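Local coordinates for metallo-beta-lactamase domain-containing protein (Thermotoga maritima, PDB 3H3E) that binds zinc in a metallo-beta-lactamase fold and is probably a metal-dependent enzyme, though its reaction and substrate are not established, at residues A[37-42]-A[128-133]; A[63-68]-A[76-81]; A[85-90]-A[122-127]; A[166-171]-A[175-180]; A[200-205]-A[261-266]. The protein carries 2 engineered substitutions. All coordinates share one frame; numbering follows the deposited sequence.

In the fold
Contact 1 opens near the N terminus at strand 40-42 and closes at strand 130-133, joining across the core the sheet of strands 40-42, 64-66 and 85-89 to that of strands 123-127, 130-133 and 165-170. Inside it lie two others in series. Contact 2 closes a short loop from strand 64-66 through the histidine-rich turn to the 3-10 segment 76-80. Contact 3 runs from strand 85-89 to strand 123-127 and again spans the two sheets. After contact 1, contact 4 forms the hairpin of strands 165-170 and 173-178 within the second sheet. Contact 5 begins on the neighbouring strand 200-204 and closes with strand 262-265, the C-terminal strand of the first sheet. No two of these loops cross.

Contact 1 (A[37-42]-A[128-133]); sequences VDSVLF and KNMFLL
Selenomethionine Met-130 reaches across from segment 128-133 to Val-40 and Ser-39. Its apolar contact is with Val-40, whose CG1 methyl lies 4.4 Å from SE. A long, unbranched and polarisable side chain suits this place, because the backbones are far apart: even the nearest CA atoms, those of Val-40 and Met-130, are separated by 9.4 Å. Such a gap belongs to the two-sheet sandwich of the metallo-beta-lactamase fold, in which strands 40-42 and 130-133 lie in different sheets and meet through side chains, with no hydrogen bond between them. At the exposed margin a bend at the end of the Met-130 chain (chi3 -62°) carries its CE methyl beside the hydroxyl oxygen of Ser-39, 3.8 Å from OG, a van der Waals contact. Backbone hydrogen bonds hold the Val-37 to Val-40 turn, of type II', in shape: Val-40 N to Val-37 O (3.1 Å) and Val-37 N to Val-40 O (2.9 Å). Beyond Val-40, Phe-42 packs on Leu-166 of the strand next to 130-133.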
# COMPACT_ATOMS: atom_id res chain seq x y z
N VAL A 37 -7.88 -4.14 6.92
CA VAL A 37 -8.78 -4.62 5.88
C VAL A 37 -9.39 -5.92 6.30
O VAL A 37 -8.80 -6.97 6.12
CB VAL A 37 -8.02 -4.85 4.58
CG1 VAL A 37 -8.99 -5.26 3.49
CG2 VAL A 37 -7.26 -3.60 4.19
N ASP A 38 -10.59 -5.85 6.86
CA ASP A 38 -11.24 -7.03 7.41
C ASP A 38 -10.30 -7.67 8.41
O ASP A 38 -10.03 -7.10 9.46
CB ASP A 38 -11.58 -8.02 6.29
CG ASP A 38 -12.91 -8.73 6.52
OD1 ASP A 38 -13.86 -8.08 7.03
OD2 ASP A 38 -13.01 -9.92 6.17
N SER A 39 -9.77 -8.83 8.06
CA SER A 39 -9.03 -9.64 9.03
C SER A 39 -7.52 -9.58 8.87
O SER A 39 -6.79 -10.42 9.40
CB SER A 39 -9.47 -11.09 8.90
OG SER A 39 -9.46 -11.46 7.53
N VAL A 40 -7.03 -8.58 8.14
CA VAL A 40 -5.61 -8.52 7.86
C VAL A 40 -5.17 -7.05 7.94
O VAL A 40 -5.92 -6.16 7.58
CB VAL A 40 -5.35 -9.16 6.49
CG1 VAL A 40 -5.02 -8.12 5.45
CG2 VAL A 40 -4.26 -10.17 6.60
N LEU A 41 -3.98 -6.78 8.47
CA LEU A 41 -3.51 -5.40 8.53
C LEU A 41 -2.49 -5.13 7.44
O LEU A 41 -1.50 -5.83 7.33
CB LEU A 41 -2.92 -5.07 9.91
CG LEU A 41 -2.31 -3.67 10.12
CD1 LEU A 41 -3.35 -2.54 10.14
CD2 LEU A 41 -1.51 -3.67 11.39
N PHE A 42 -2.77 -4.11 6.62
CA PHE A 42 -1.91 -3.74 5.50
C PHE A 42 -1.06 -2.55 5.90
O PHE A 42 -1.57 -1.45 6.05
CB PHE A 42 -2.75 -3.36 4.27
CG PHE A 42 -1.95 -3.23 3.00
CD1 PHE A 42 -1.69 -4.34 2.21
CD2 PHE A 42 -1.45 -2.00 2.60
CE1 PHE A 42 -0.95 -4.23 1.05
CE2 PHE A 42 -0.72 -1.89 1.43
CZ PHE A 42 -0.47 -3.02 0.65
N LYS A 128 -9.33 -16.43 2.49
CA LYS A 128 -10.39 -16.53 1.51
C LYS A 128 -10.54 -15.22 0.74
O LYS A 128 -10.75 -14.15 1.31
CB LYS A 128 -11.72 -17.03 2.12
CG LYS A 128 -12.58 -15.99 2.82
CD LYS A 128 -14.04 -16.44 2.83
CE LYS A 128 -14.95 -15.40 3.47
NZ LYS A 128 -14.61 -15.16 4.90
N ASN A 129 -10.38 -15.33 -0.57
CA ASN A 129 -10.66 -14.23 -1.47
C ASN A 129 -9.67 -13.09 -1.34
O ASN A 129 -9.87 -12.01 -1.89
CB ASN A 129 -12.10 -13.75 -1.27
CG ASN A 129 -13.13 -14.81 -1.66
OD1 ASN A 129 -13.17 -15.27 -2.81
ND2 ASN A 129 -13.97 -15.20 -0.71
N MSE A 130 -8.58 -13.34 -0.62
CA MSE A 130 -7.52 -12.35 -0.47
C MSE A 130 -6.23 -12.87 -1.09
O MSE A 130 -5.88 -14.04 -0.92
CB MSE A 130 -7.32 -11.98 1.01
CG MSE A 130 -8.40 -11.06 1.57
SE MSE A 130 -8.03 -10.32 3.17
CE MSE A 130 -7.90 -11.83 4.12
N PHE A 131 -5.54 -12.00 -1.83
CA PHE A 131 -4.32 -12.35 -2.55
C PHE A 131 -3.29 -11.23 -2.48
O PHE A 131 -3.63 -10.06 -2.51
CB PHE A 131 -4.62 -12.55 -4.04
CG PHE A 131 -5.66 -13.57 -4.32
CD1 PHE A 131 -7.00 -13.21 -4.37
CD2 PHE A 131 -5.31 -14.88 -4.56
CE1 PHE A 131 -7.96 -14.15 -4.64
CE2 PHE A 131 -6.27 -15.82 -4.82
CZ PHE A 131 -7.60 -15.46 -4.86
N LEU A 132 -2.02 -11.61 -2.45
CA LEU A 132 -0.95 -10.65 -2.60
C LEU A 132 -0.38 -10.80 -3.99
O LEU A 132 -0.06 -11.91 -4.41
CB LEU A 132 0.16 -10.92 -1.61
CG LEU A 132 -0.04 -10.34 -0.22
CD1 LEU A 132 0.98 -10.96 0.71
CD2 LEU A 132 0.10 -8.82 -0.29
N LEU A 133 -0.24 -9.68 -4.68
CA LEU A 133 0.40 -9.66 -5.98
C LEU A 133 1.77 -9.02 -5.90
O LEU A 133 1.93 -7.96 -5.30
CB LEU A 133 -0.48 -8.94 -7.00
CG LEU A 133 -1.43 -9.94 -7.67
CD1 LEU A 133 -2.51 -10.32 -6.68
CD2 LEU A 133 -2.01 -9.35 -8.93

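Contact 2 (A[63-68]-A[76-81]); sequences KDVLIS and GGLLYL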
# COMPACT_ATOMS: atom_id res chain seq x y z
N LYS A 63 -3.73 -11.22 13.58
CA LYS A 63 -2.46 -11.90 13.59
C LYS A 63 -1.61 -11.49 12.40
O LYS A 63 -0.39 -11.34 12.53
CB LYS A 63 -2.71 -13.41 13.56
CG LYS A 63 -1.47 -14.23 13.38
CD LYS A 63 -1.82 -15.68 13.15
CE LYS A 63 -3.02 -15.81 12.24
NZ LYS A 63 -3.02 -17.15 11.58
N ASP A 64 -2.25 -11.31 11.24
CA ASP A 64 -1.52 -11.16 9.98
C ASP A 64 -1.30 -9.72 9.59
O ASP A 64 -2.25 -8.95 9.43
CB ASP A 64 -2.22 -11.90 8.83
CG ASP A 64 -2.17 -13.41 8.98
OD1 ASP A 64 -1.07 -13.99 9.02
OD2 ASP A 64 -3.25 -14.03 9.03
N VAL A 65 -0.04 -9.36 9.41
CA VAL A 65 0.33 -8.04 8.93
C VAL A 65 1.07 -8.18 7.61
O VAL A 65 2.05 -8.91 7.52
CB VAL A 65 1.23 -7.34 9.94
CG1 VAL A 65 1.57 -5.93 9.45
CG2 VAL A 65 0.57 -7.34 11.32
N LEU A 66 0.58 -7.48 6.58
CA LEU A 66 1.19 -7.53 5.26
C LEU A 66 1.97 -6.27 5.02
O LEU A 66 1.52 -5.19 5.37
CB LEU A 66 0.12 -7.65 4.18
CG LEU A 66 -1.07 -8.52 4.51
CD1 LEU A 66 -2.05 -8.43 3.38
CD2 LEU A 66 -0.65 -9.95 4.75
N ILE A 67 3.14 -6.41 4.41
CA ILE A 67 4.01 -5.27 4.17
C ILE A 67 4.14 -5.01 2.68
O ILE A 67 4.64 -5.85 1.94
CB ILE A 67 5.39 -5.52 4.75
CG1 ILE A 67 5.30 -5.66 6.27
CG2 ILE A 67 6.29 -4.37 4.41
CD1 ILE A 67 4.73 -4.44 6.96
N SER A 68 3.68 -3.84 2.25
CA SER A 68 3.67 -3.49 0.83
C SER A 68 5.08 -3.29 0.27
O SER A 68 5.35 -3.60 -0.88
CB SER A 68 2.86 -2.22 0.61
OG SER A 68 3.35 -1.17 1.41
N GLY A 76 7.51 0.54 9.83
CA GLY A 76 8.05 1.05 11.07
C GLY A 76 7.28 0.71 12.32
O GLY A 76 7.87 0.47 13.37
N GLY A 77 5.96 0.70 12.23
CA GLY A 77 5.15 0.38 13.38
C GLY A 77 5.25 -1.08 13.79
O GLY A 77 4.70 -1.48 14.80
N LEU A 78 5.95 -1.88 12.99
CA LEU A 78 6.20 -3.27 13.36
C LEU A 78 7.08 -3.33 14.60
O LEU A 78 7.10 -4.33 15.32
CB LEU A 78 6.88 -4.01 12.23
CG LEU A 78 5.95 -4.56 11.16
CD1 LEU A 78 6.77 -5.06 9.99
CD2 LEU A 78 5.12 -5.67 11.75
N LEU A 79 7.81 -2.26 14.84
CA LEU A 79 8.63 -2.14 16.03
C LEU A 79 7.79 -2.10 17.28
O LEU A 79 8.31 -2.16 18.38
CB LEU A 79 9.48 -0.87 15.95
CG LEU A 79 10.44 -0.86 14.76
CD1 LEU A 79 11.30 0.40 14.77
CD2 LEU A 79 11.29 -2.10 14.78
N TYR A 80 6.48 -1.97 17.10
CA TYR A 80 5.55 -1.86 18.22
C TYR A 80 4.67 -3.09 18.35
O TYR A 80 3.77 -3.13 19.17
CB TYR A 80 4.68 -0.61 18.07
CG TYR A 80 5.47 0.67 18.12
CD1 TYR A 80 5.58 1.39 19.31
CD2 TYR A 80 6.14 1.14 17.00
CE1 TYR A 80 6.32 2.56 19.38
CE2 TYR A 80 6.89 2.31 17.05
CZ TYR A 80 6.98 3.01 18.25
OH TYR A 80 7.70 4.17 18.31
N LEU A 81 4.93 -4.10 17.51
CA LEU A 81 4.18 -5.34 17.56
C LEU A 81 5.09 -6.52 17.88
O LEU A 81 6.29 -6.49 17.59
CB LEU A 81 3.46 -5.58 16.23
CG LEU A 81 2.47 -4.50 15.79
CD1 LEU A 81 1.97 -4.80 14.39
CD2 LEU A 81 1.30 -4.36 16.78
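Ile-67 and Leu-78 bracket the histidine-rich loop of the metallo-beta-lactamase fold, the HxHxDH motif that follows strand 64-66 and supplies His-69 and His-71 to the zinc ion. Together with Val-65 and Leu-81 they form a small aliphatic cluster beside the motif, with the Ile-67 side chain about 10 Å from the metal. Ile-67 and Leu-78 meet tip to tip: CD1 of Ile-67 lies 3.7 Å from CD1 of Leu-78, which is also 4.0 Å from Ile-67 CG1. In Ile-67 the CG1 branch stands beside the backbone N (chi1 -63°), and this arm, rather than the CG2 methyl, makes the contact. Beta-branched residues suit the extended strand side, while the opposing leucines extend from a tight 3-10 turn. There the bonds Tyr-80 N to Gly-77 O (2.9 Å) and Leu-81 N to Leu-78 O (3.1 Å) join residues three apart, a spacing that lets Leu-78 and Leu-81 both face the strand. Val-110 of helix 107-113 and Val-86 also touch Leu-78. Val-65 spreads its two methyls between the leucines, CG1 lying 4.2 Å from Leu-78 CD2 and CG2 4.2 Å from Leu-81 CD1.

Contact 3 (A[85-90]-A[122-127]); sequences RVWLRK and RITEIG
Thr-124 is the first residue of segment 122-127 to touch Trp-87, presenting its methyl rather than its hydroxyl. CG2 of Thr-124 sits 4.0 Å from Trp-87 CZ3, at the edge of the indole and near its plane. The methyl stands anti to the backbone N of Thr-124, whereas OG1 (chi1 -70°) is turned beside that N. At Glu-125 the backbone alone approaches: O lies 4.5 Å from Trp-87 CH2, while the side chain points away from strand 85-89, as befits a charged residue. Ile-126 follows with its CA 4.3 Å from Trp-87 CH2 and its CG2 methyl 4.4 Å from CZ2; its other arm packs against Leu-132 and Leu-66. The two strands run nearly antiparallel, at 167°, but belong to opposite sheets of the metallo-beta-lactamase sandwich, their axes 11.2 Å apart. The width explains why a tryptophan suits this place, since its ring bridges most of the gap. NE1 of Trp-87 is hydrogen-bonded to Asp-64 OD1 on the neighbouring strand, so the polar part of the indole is satisfied within its own sheet. What crosses to strand 123-127 is the carbocyclic part, and the attraction there is mainly dispersive and hydrophobic.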
# COMPACT_ATOMS: atom_id res chain seq x y z
N ARG A 85 2.40 -12.43 12.33
CA ARG A 85 2.93 -13.11 11.17
C ARG A 85 3.06 -12.07 10.08
O ARG A 85 2.07 -11.56 9.56
CB ARG A 85 1.94 -14.17 10.75
CG ARG A 85 2.41 -15.09 9.67
CD ARG A 85 1.21 -15.82 9.19
NE ARG A 85 1.53 -17.12 8.63
CZ ARG A 85 0.62 -17.96 8.16
NH1 ARG A 85 -0.67 -17.61 8.18
NH2 ARG A 85 1.00 -19.12 7.66
N VAL A 86 4.30 -11.73 9.75
CA VAL A 86 4.56 -10.62 8.84
C VAL A 86 4.84 -11.13 7.45
O VAL A 86 5.82 -11.85 7.24
CB VAL A 86 5.76 -9.79 9.29
CG1 VAL A 86 6.01 -8.69 8.29
CG2 VAL A 86 5.52 -9.24 10.68
N TRP A 87 3.97 -10.77 6.52
CA TRP A 87 4.08 -11.20 5.14
C TRP A 87 4.86 -10.17 4.35
O TRP A 87 4.34 -9.11 4.06
CB TRP A 87 2.70 -11.31 4.52
CG TRP A 87 1.84 -12.34 5.15
CD1 TRP A 87 1.34 -12.33 6.40
CD2 TRP A 87 1.35 -13.54 4.54
NE1 TRP A 87 0.58 -13.44 6.63
CE2 TRP A 87 0.57 -14.21 5.49
CE3 TRP A 87 1.51 -14.13 3.28
CZ2 TRP A 87 -0.06 -15.42 5.23
CZ3 TRP A 87 0.88 -15.34 3.02
CH2 TRP A 87 0.11 -15.97 4.00
N LEU A 88 6.10 -10.50 4.01
CA LEU A 88 6.94 -9.61 3.23
C LEU A 88 7.68 -10.35 2.13
O LEU A 88 7.88 -11.56 2.21
CB LEU A 88 7.94 -8.89 4.14
CG LEU A 88 9.01 -9.72 4.85
CD1 LEU A 88 10.15 -8.84 5.28
CD2 LEU A 88 8.42 -10.45 6.05
N ARG A 89 8.08 -9.62 1.09
CA ARG A 89 8.93 -10.16 0.05
C ARG A 89 10.38 -10.26 0.53
O ARG A 89 10.88 -9.36 1.20
CB ARG A 89 8.85 -9.31 -1.21
CG ARG A 89 7.49 -9.26 -1.85
CD ARG A 89 7.58 -9.16 -3.38
NE ARG A 89 7.25 -10.43 -4.00
CZ ARG A 89 8.05 -11.09 -4.83
NH1 ARG A 89 9.23 -10.58 -5.16
NH2 ARG A 89 7.66 -12.24 -5.33
N LYS A 90 11.07 -11.34 0.16
CA LYS A 90 12.47 -11.50 0.54
C LYS A 90 13.26 -10.21 0.34
O LYS A 90 14.10 -9.87 1.15
CB LYS A 90 13.13 -12.66 -0.20
CG LYS A 90 12.79 -14.04 0.35
CD LYS A 90 13.64 -15.15 -0.30
CE LYS A 90 13.87 -16.34 0.65
NZ LYS A 90 14.67 -16.01 1.89
N ARG A 122 4.37 -14.81 -7.76
CA ARG A 122 3.74 -13.65 -8.38
C ARG A 122 2.37 -13.42 -7.75
O ARG A 122 1.97 -12.29 -7.53
CB ARG A 122 3.57 -13.82 -9.90
CG ARG A 122 4.84 -14.15 -10.71
CD ARG A 122 5.82 -12.97 -10.83
NE ARG A 122 5.35 -11.87 -11.68
CZ ARG A 122 5.16 -10.61 -11.26
NH1 ARG A 122 5.43 -10.28 -10.00
NH2 ARG A 122 4.73 -9.69 -12.11
N ILE A 123 1.65 -14.51 -7.49
CA ILE A 123 0.34 -14.45 -6.83
C ILE A 123 0.35 -15.38 -5.64
O ILE A 123 0.67 -16.56 -5.77
CB ILE A 123 -0.83 -14.87 -7.76
CG1 ILE A 123 -0.99 -13.89 -8.92
CG2 ILE A 123 -2.13 -14.92 -7.00
CD1 ILE A 123 -0.43 -14.41 -10.23
N THR A 124 0.00 -14.85 -4.47
CA THR A 124 -0.01 -15.65 -3.25
C THR A 124 -1.36 -15.50 -2.58
O THR A 124 -1.79 -14.38 -2.31
CB THR A 124 1.09 -15.19 -2.29
OG1 THR A 124 2.37 -15.56 -2.82
CG2 THR A 124 0.92 -15.84 -0.93
N GLU A 125 -2.04 -16.60 -2.33
CA GLU A 125 -3.31 -16.54 -1.62
C GLU A 125 -3.11 -16.45 -0.11
O GLU A 125 -2.37 -17.24 0.47
CB GLU A 125 -4.21 -17.72 -1.97
CG GLU A 125 -5.58 -17.63 -1.32
CD GLU A 125 -6.49 -18.78 -1.71
OE1 GLU A 125 -5.95 -19.85 -2.07
OE2 GLU A 125 -7.73 -18.60 -1.67
N ILE A 126 -3.75 -15.48 0.53
CA ILE A 126 -3.57 -15.23 1.95
C ILE A 126 -4.62 -15.98 2.74
O ILE A 126 -4.31 -16.82 3.58
CB ILE A 126 -3.78 -13.75 2.30
CG1 ILE A 126 -2.67 -12.89 1.75
CG2 ILE A 126 -3.84 -13.55 3.81
CD1 ILE A 126 -3.01 -11.46 1.97
N GLY A 127 -5.87 -15.61 2.49
CA GLY A 127 -7.01 -16.24 3.11
C GLY A 127 -8.09 -16.29 2.06
O GLY A 127 -7.79 -16.18 0.87

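Contact 4 (A[166-171]-A[175-180]); sequences LVVRTK and VVITGC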
# COMPACT_ATOMS: atom_id res chain seq x y z
N LEU A 166 -2.30 -5.88 -2.18
CA LEU A 166 -3.36 -6.74 -1.71
C LEU A 166 -4.57 -6.64 -2.64
O LEU A 166 -4.96 -5.56 -3.05
CB LEU A 166 -3.75 -6.34 -0.28
CG LEU A 166 -4.94 -7.05 0.34
CD1 LEU A 166 -4.59 -8.50 0.51
CD2 LEU A 166 -5.30 -6.41 1.70
N VAL A 167 -5.14 -7.78 -2.98
CA VAL A 167 -6.38 -7.83 -3.73
C VAL A 167 -7.40 -8.64 -2.93
O VAL A 167 -7.16 -9.79 -2.56
CB VAL A 167 -6.19 -8.43 -5.13
CG1 VAL A 167 -7.49 -8.41 -5.91
CG2 VAL A 167 -5.13 -7.67 -5.86
N VAL A 168 -8.53 -8.01 -2.65
CA VAL A 168 -9.63 -8.65 -1.96
C VAL A 168 -10.74 -8.83 -2.98
O VAL A 168 -11.21 -7.86 -3.58
CB VAL A 168 -10.18 -7.77 -0.83
CG1 VAL A 168 -11.23 -8.53 -0.02
CG2 VAL A 168 -9.05 -7.24 0.06
N ARG A 169 -11.16 -10.08 -3.15
CA ARG A 169 -12.19 -10.44 -4.11
C ARG A 169 -13.56 -10.38 -3.43
O ARG A 169 -13.84 -11.12 -2.49
CB ARG A 169 -11.89 -11.81 -4.70
CG ARG A 169 -12.85 -12.29 -5.76
CD ARG A 169 -12.63 -13.77 -5.98
NE ARG A 169 -11.73 -14.07 -7.09
CZ ARG A 169 -10.88 -15.09 -7.11
NH1 ARG A 169 -10.79 -15.89 -6.06
NH2 ARG A 169 -10.10 -15.29 -8.18
N THR A 170 -14.39 -9.47 -3.93
CA THR A 170 -15.67 -9.10 -3.36
C THR A 170 -16.76 -9.47 -4.38
O THR A 170 -16.46 -9.60 -5.58
CB THR A 170 -15.65 -7.57 -3.08
OG1 THR A 170 -15.26 -7.35 -1.73
CG2 THR A 170 -16.97 -6.88 -3.34
N LYS A 171 -17.99 -9.68 -3.94
CA LYS A 171 -19.05 -10.04 -4.88
C LYS A 171 -19.29 -8.90 -5.88
O LYS A 171 -19.79 -9.12 -6.99
CB LYS A 171 -20.33 -10.46 -4.16
CG LYS A 171 -21.10 -9.32 -3.54
CD LYS A 171 -22.37 -9.80 -2.85
CE LYS A 171 -22.07 -10.35 -1.47
NZ LYS A 171 -23.31 -10.45 -0.63
N VAL A 175 -11.31 -5.32 -4.53
CA VAL A 175 -10.80 -4.17 -3.81
C VAL A 175 -9.28 -4.27 -3.74
O VAL A 175 -8.74 -5.30 -3.36
CB VAL A 175 -11.41 -4.03 -2.43
CG1 VAL A 175 -10.95 -2.73 -1.81
CG2 VAL A 175 -12.95 -4.07 -2.53
N VAL A 176 -8.60 -3.20 -4.13
CA VAL A 176 -7.16 -3.22 -4.26
C VAL A 176 -6.57 -2.25 -3.26
O VAL A 176 -6.98 -1.10 -3.19
CB VAL A 176 -6.72 -2.80 -5.68
CG1 VAL A 176 -5.21 -2.73 -5.78
CG2 VAL A 176 -7.28 -3.73 -6.71
N ILE A 177 -5.62 -2.73 -2.46
CA ILE A 177 -4.99 -1.91 -1.45
C ILE A 177 -3.49 -1.85 -1.67
O ILE A 177 -2.81 -2.88 -1.76
CB ILE A 177 -5.33 -2.38 -0.03
CG1 ILE A 177 -6.82 -2.21 0.24
CG2 ILE A 177 -4.57 -1.56 1.00
CD1 ILE A 177 -7.64 -3.32 -0.27
N THR A 178 -2.99 -0.63 -1.81
CA THR A 178 -1.60 -0.43 -2.19
C THR A 178 -0.98 0.55 -1.22
O THR A 178 -1.66 1.41 -0.68
CB THR A 178 -1.46 0.03 -3.66
OG1 THR A 178 -0.08 0.16 -3.98
CG2 THR A 178 -2.13 1.35 -3.88
N GLY A 179 0.32 0.40 -0.97
CA GLY A 179 1.01 1.24 -0.01
C GLY A 179 1.51 2.50 -0.67
O GLY A 179 1.09 3.59 -0.33
N CYS A 180 2.40 2.35 -1.64
CA CYS A 180 2.97 3.53 -2.28
C CYS A 180 2.97 3.46 -3.82
O CYS A 180 3.08 4.48 -4.49
CB CYS A 180 4.37 3.81 -1.73
SG CYS A 180 4.52 5.38 -0.88
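Leu-166 and Ile-177 exchange two backbone hydrogen bonds, and Val-168 and Val-175 exchange two more. Leu-166 N binds Ile-177 O at 3.1 Å, and Ile-177 N returns to Leu-166 O at 3.0 Å. The other pair is straighter: Val-168 N to Val-175 O is 2.8 Å with 177° at the hydrogen, and Val-175 N to Val-168 O is 2.7 Å. Between them Val-167 and Val-176 form the non-hydrogen-bonded pair. This is the register of an antiparallel beta hairpin, strands 165-170 and 173-178, at the middle of the metallo-beta-lactamase sheet that also holds strands 123-127, 130-133 and 200-204. Beta-branched residues suit such extended backbones and cover both faces. On one face Val-168 CG2 slants across to Ile-177 CD1 at 4.2 Å, and Ile-177 packs on Phe-42 of the opposite sheet. On the other, Val-167 and Val-176 lie against Ile-192 of helix 185-193. At the turn end Thr-170 OG1 rests 4.1 Å from Val-175 CG2 and hydrogen-bonds Ser-266 O. At the far end the chain leads to Cys-180, disulfide-bonded to Cys-237 and touching the zinc ligand His-69.

Contact 5 (A[200-205]-A[261-266]); sequences IKMVVG and LKLEVS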
# COMPACT_ATOMS: atom_id res chain seq x y z
N ILE A 200 -12.43 -4.47 -11.39
CA ILE A 200 -11.87 -3.72 -10.27
C ILE A 200 -12.89 -2.69 -9.77
O ILE A 200 -13.26 -1.77 -10.50
CB ILE A 200 -10.54 -3.05 -10.67
CG1 ILE A 200 -9.50 -4.11 -11.03
CG2 ILE A 200 -10.00 -2.20 -9.53
CD1 ILE A 200 -8.23 -3.55 -11.61
N LYS A 201 -13.35 -2.87 -8.54
CA LYS A 201 -14.39 -2.02 -7.97
C LYS A 201 -13.81 -0.77 -7.33
O LYS A 201 -14.19 0.34 -7.69
CB LYS A 201 -15.21 -2.81 -6.94
CG LYS A 201 -16.18 -1.97 -6.10
CD LYS A 201 -16.91 -2.84 -5.07
CE LYS A 201 -18.02 -2.09 -4.33
NZ LYS A 201 -17.49 -1.13 -3.32
N MSE A 202 -12.88 -0.96 -6.39
CA MSE A 202 -12.33 0.12 -5.58
C MSE A 202 -10.81 0.00 -5.41
O MSE A 202 -10.28 -1.09 -5.25
CB MSE A 202 -13.00 0.11 -4.20
CG MSE A 202 -12.53 1.19 -3.24
SE MSE A 202 -13.35 1.15 -1.63
CE MSE A 202 -15.03 1.54 -2.04
N VAL A 203 -10.12 1.13 -5.44
CA VAL A 203 -8.68 1.15 -5.19
C VAL A 203 -8.34 2.12 -4.08
O VAL A 203 -8.67 3.29 -4.17
CB VAL A 203 -7.90 1.56 -6.43
CG1 VAL A 203 -6.42 1.43 -6.19
CG2 VAL A 203 -8.33 0.73 -7.62
N VAL A 204 -7.68 1.65 -3.03
CA VAL A 204 -7.29 2.54 -1.95
C VAL A 204 -5.82 2.44 -1.59
O VAL A 204 -5.25 1.36 -1.59
CB VAL A 204 -8.19 2.34 -0.72
CG1 VAL A 204 -8.96 1.04 -0.83
CG2 VAL A 204 -7.37 2.40 0.57
N GLY A 205 -5.18 3.58 -1.33
CA GLY A 205 -3.79 3.58 -0.91
C GLY A 205 -3.00 4.69 -1.57
O GLY A 205 -3.58 5.54 -2.23
N LEU A 261 -10.71 7.38 8.70
CA LEU A 261 -11.64 6.82 7.70
C LEU A 261 -12.07 5.35 7.85
O LEU A 261 -11.26 4.44 8.00
CB LEU A 261 -11.09 7.06 6.29
CG LEU A 261 -11.96 6.63 5.13
CD1 LEU A 261 -13.22 7.46 5.12
CD2 LEU A 261 -11.21 6.78 3.81
N LYS A 262 -13.38 5.14 7.77
CA LYS A 262 -13.96 3.81 7.76
C LYS A 262 -14.78 3.58 6.47
O LYS A 262 -15.65 4.38 6.13
CB LYS A 262 -14.84 3.62 9.00
CG LYS A 262 -15.63 2.31 9.02
CD LYS A 262 -16.71 2.32 10.09
CE LYS A 262 -17.64 1.12 9.95
NZ LYS A 262 -18.81 1.15 10.90
N LEU A 263 -14.48 2.49 5.76
CA LEU A 263 -15.22 2.14 4.55
C LEU A 263 -15.91 0.79 4.72
O LEU A 263 -15.32 -0.14 5.24
CB LEU A 263 -14.28 2.06 3.34
CG LEU A 263 -13.47 3.28 2.93
CD1 LEU A 263 -12.23 2.86 2.15
CD2 LEU A 263 -14.31 4.26 2.14
N GLU A 264 -17.16 0.70 4.27
CA GLU A 264 -17.91 -0.55 4.35
C GLU A 264 -18.24 -1.01 2.94
O GLU A 264 -18.62 -0.20 2.10
CB GLU A 264 -19.17 -0.37 5.18
CG GLU A 264 -19.69 -1.66 5.80
CD GLU A 264 -20.01 -1.52 7.28
OE1 GLU A 264 -19.76 -0.43 7.84
OE2 GLU A 264 -20.50 -2.50 7.89
N VAL A 265 -18.08 -2.30 2.68
CA VAL A 265 -18.20 -2.82 1.33
C VAL A 265 -18.73 -4.24 1.34
O VAL A 265 -18.49 -4.99 2.28
CB VAL A 265 -16.85 -2.80 0.62
CG1 VAL A 265 -16.97 -3.36 -0.79
CG2 VAL A 265 -16.31 -1.38 0.60
N SER A 266 -19.46 -4.61 0.28
CA SER A 266 -20.08 -5.93 0.19
C SER A 266 -19.04 -7.04 0.14
O SER A 266 -17.94 -6.85 -0.37
CB SER A 266 -21.00 -6.02 -1.02
OG SER A 266 -22.11 -5.16 -0.89
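Lys-201 and Val-265 reach toward each other tip to tip, while Met-202, a selenomethionine, slants across the same valine. The Lys-201 chain runs extended as far as CE and bends only at its last torsion (chi4 -74°). Its methylenes span the gap, the reason a lysine suits this margin, and the chain ends against Val-265 CG1, with NZ at 3.4 Å and CE at 3.9 Å; this is van der Waals contact, and NZ makes no polar bond to segment 261-266. Met-202 is also drawn out, until a bend about the CG-SE bond (chi3 -66°) brings CE to 4.1 Å from Val-265 CG2. SE lies 4.3 Å from Leu-263 CD1, and the flexible selenoether thus touches both Leu-263 and Val-265. These two, alternate residues of an extended strand, both point toward segment 200-205. Lys-262 and Glu-264 lie on the exposed side, their NZ and OE1 forming a salt bridge at 3.6 Å, although Glu-264 is poorly ordered. The strands run nearly antiparallel, at 166°, with axes 10.7 Å apart, the face-to-face packing of two sheets that marks the metallo-beta-lactamase sandwich, here involving the C-terminal edge strand of the sheet that holds strands 13-19 and 40-42.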